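Local coordinates for uncharacterized protein (Legionella longbeachae NSW150, PDB 4JZA) that is a phosphoinositide phosphatase that probably removes the 3-phosphate of phosphatidylinositol 3-phosphate, which may affect host lipid metabolism, at residues A[587-592]-A[628-633]. Numbering follows the deposited sequence.
Sequences ENRIRF and EDIAAE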
loop_
_atom_site.group_PDB
_atom_site.type_symbol
_atom_site.label_atom_id
_atom_site.label_comp_id
_atom_site.label_asym_id
_atom_site.label_seq_id
_atom_site.Cartn_x
_atom_site.Cartn_y
_atom_site.Cartn_z
ATOM N N GLU A 587 36.960 9.780 22.317
ATOM C CA GLU A 587 36.735 8.378 22.608
ATOM C C GLU A 587 35.271 8.143 22.943
ATOM O O GLU A 587 34.670 7.183 22.460
ATOM C CB GLU A 587 37.672 7.970 23.714
ATOM C CG GLU A 587 37.519 6.603 24.350
ATOM C CD GLU A 587 38.295 6.540 25.681
ATOM O OE1 GLU A 587 39.175 7.395 25.935
ATOM O OE2 GLU A 587 38.034 5.661 26.511
ATOM N N ASN A 588 34.666 9.052 23.692
ATOM C CA ASN A 588 33.232 8.963 23.967
ATOM C C ASN A 588 32.265 8.932 22.765
ATOM O O ASN A 588 31.224 8.253 22.785
ATOM C CB ASN A 588 32.824 10.157 24.788
ATOM C CG ASN A 588 33.251 10.066 26.229
ATOM O OD1 ASN A 588 33.892 9.095 26.694
ATOM N ND2 ASN A 588 32.891 11.093 26.959
ATOM N N ARG A 589 32.547 9.756 21.765
ATOM C CA ARG A 589 31.696 9.812 20.596
ATOM C C ARG A 589 31.938 8.573 19.777
ATOM O O ARG A 589 30.995 8.026 19.235
ATOM C CB ARG A 589 31.958 11.073 19.789
ATOM C CG ARG A 589 31.166 11.242 18.511
ATOM C CD ARG A 589 29.668 11.411 18.711
ATOM N NE ARG A 589 28.993 11.457 17.413
ATOM C CZ ARG A 589 27.682 11.394 17.246
ATOM N NH1 ARG A 589 26.843 11.350 18.269
ATOM N NH2 ARG A 589 27.197 11.393 16.035
ATOM N N ILE A 590 33.189 8.112 19.731
ATOM C CA ILE A 590 33.575 6.975 18.910
ATOM C C ILE A 590 32.856 5.760 19.397
ATOM O O ILE A 590 32.422 4.931 18.600
ATOM C CB ILE A 590 35.114 6.741 18.893
ATOM C CG1 ILE A 590 35.790 7.616 17.828
ATOM C CG2 ILE A 590 35.500 5.304 18.549
ATOM C CD1 ILE A 590 37.269 7.829 18.122
ATOM N N ARG A 591 32.713 5.663 20.699
ATOM C CA ARG A 591 32.082 4.497 21.311
ATOM C C ARG A 591 30.585 4.411 21.179
ATOM O O ARG A 591 29.995 3.317 21.249
ATOM C CB ARG A 591 32.391 4.504 22.767
ATOM C CG ARG A 591 33.787 4.026 23.026
ATOM C CD ARG A 591 34.077 4.395 24.445
ATOM N NE ARG A 591 35.225 3.701 24.968
ATOM C CZ ARG A 591 35.688 3.910 26.188
ATOM N NH1 ARG A 591 35.094 4.802 26.991
ATOM N NH2 ARG A 591 36.747 3.231 26.599
ATOM N N PHE A 592 29.989 5.586 21.064
ATOM C CA PHE A 592 28.588 5.699 20.816
ATOM C C PHE A 592 28.325 5.343 19.348
ATOM O O PHE A 592 27.453 4.522 19.032
ATOM C CB PHE A 592 28.108 7.123 21.168
ATOM C CG PHE A 592 26.640 7.336 20.926
ATOM C CD1 PHE A 592 25.723 6.594 21.626
ATOM C CD2 PHE A 592 26.185 8.242 19.967
ATOM C CE1 PHE A 592 24.374 6.753 21.409
ATOM C CE2 PHE A 592 24.826 8.407 19.750
ATOM C CZ PHE A 592 23.917 7.666 20.485
ATOM N N GLU A 628 26.799 12.692 10.162
ATOM C CA GLU A 628 27.843 12.294 9.231
ATOM C C GLU A 628 28.755 11.176 9.748
ATOM O O GLU A 628 29.084 10.262 9.000
ATOM C CB GLU A 628 28.653 13.504 8.712
ATOM C CG GLU A 628 28.231 13.953 7.316
ATOM C CD GLU A 628 28.310 12.787 6.319
ATOM O OE1 GLU A 628 29.461 12.284 6.128
ATOM O OE2 GLU A 628 27.232 12.345 5.775
ATOM N N ASP A 629 29.170 11.224 11.009
ATOM C CA ASP A 629 30.155 10.243 11.488
ATOM C C ASP A 629 29.607 8.826 11.622
ATOM O O ASP A 629 30.339 7.858 11.400
ATOM C CB ASP A 629 30.878 10.678 12.767
ATOM C CG ASP A 629 29.938 11.159 13.890
ATOM O OD1 ASP A 629 28.723 11.221 13.608
ATOM O OD2 ASP A 629 30.428 11.489 15.034
ATOM N N ILE A 630 28.318 8.701 11.919
ATOM C CA ILE A 630 27.652 7.387 11.955
ATOM C C ILE A 630 27.458 6.801 10.554
ATOM O O ILE A 630 27.744 5.640 10.276
ATOM C CB ILE A 630 26.280 7.491 12.628
ATOM C CG1 ILE A 630 26.456 7.898 14.102
ATOM C CG2 ILE A 630 25.544 6.164 12.554
ATOM C CD1 ILE A 630 25.192 8.370 14.793
ATOM N N ALA A 631 26.976 7.637 9.666
ATOM C CA ALA A 631 26.803 7.230 8.300
ATOM C C ALA A 631 28.150 6.787 7.742
ATOM O O ALA A 631 28.260 5.724 7.143
ATOM C CB ALA A 631 26.196 8.368 7.467
ATOM N N ALA A 632 29.174 7.588 7.971
ATOM C CA ALA A 632 30.522 7.266 7.469
ATOM C C ALA A 632 31.106 5.980 8.045
ATOM O O ALA A 632 31.730 5.212 7.356
ATOM C CB ALA A 632 31.474 8.427 7.735
ATOM N N GLU A 633 30.898 5.755 9.315
ATOM C CA GLU A 633 31.343 4.520 9.915
ATOM C C GLU A 633 30.641 3.305 9.305
ATOM O O GLU A 633 31.281 2.289 9.030
ATOM C CB GLU A 633 31.096 4.577 11.433
ATOM C CG GLU A 633 31.479 3.309 12.205
ATOM C CD GLU A 633 32.970 3.010 12.175
ATOM O OE1 GLU A 633 33.741 3.832 11.642
ATOM O OE2 GLU A 633 33.370 1.952 12.703
#
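Asp-629 lies at the edge of the Arg-589 guanidinium, its CG in the plane. By contrast, Glu-587 CD sits over one face of the Arg-591 guanidinium, 3.6 Å above its centre, and Glu-587 OE2 forms a salt bridge with Arg-591 NH2 at 2.8 Å. The planes of Arg-589 and Asp-629 are nearly coplanar, 21° apart. Ile-630 CD1 comes obliquely to the same guanidinium, 3.8 Å from Arg-589 NH2. The grip is side-on and uses two nitrogens, one for each oxygen. Arg-589 NE donates to Asp-629 OD2 at 2.8 Å, with a nearly straight N-H...O angle of 171°. Arg-589 NH2 donates to Asp-629 OD1 at 2.9 Å. Both oxygens are met on their syn sides. The arginine bends at chi2 (66°), which brings the NE edge round to the aspartate. Pro-627 and Glu-582 also touch Arg-589, while Ile-630 packs on Val-593 and Val-596 of helix 587-602. The contact links the first turns of helices 587-602 and 628-637; its centre is about 35 Å from the centre of the chain. Two bonds, both near the guanidinium plane, limit rotation of both groups. Asp-629 probably offsets the charge of buried Arg-589, and the arginine in turn probably favours the ionised carboxylate.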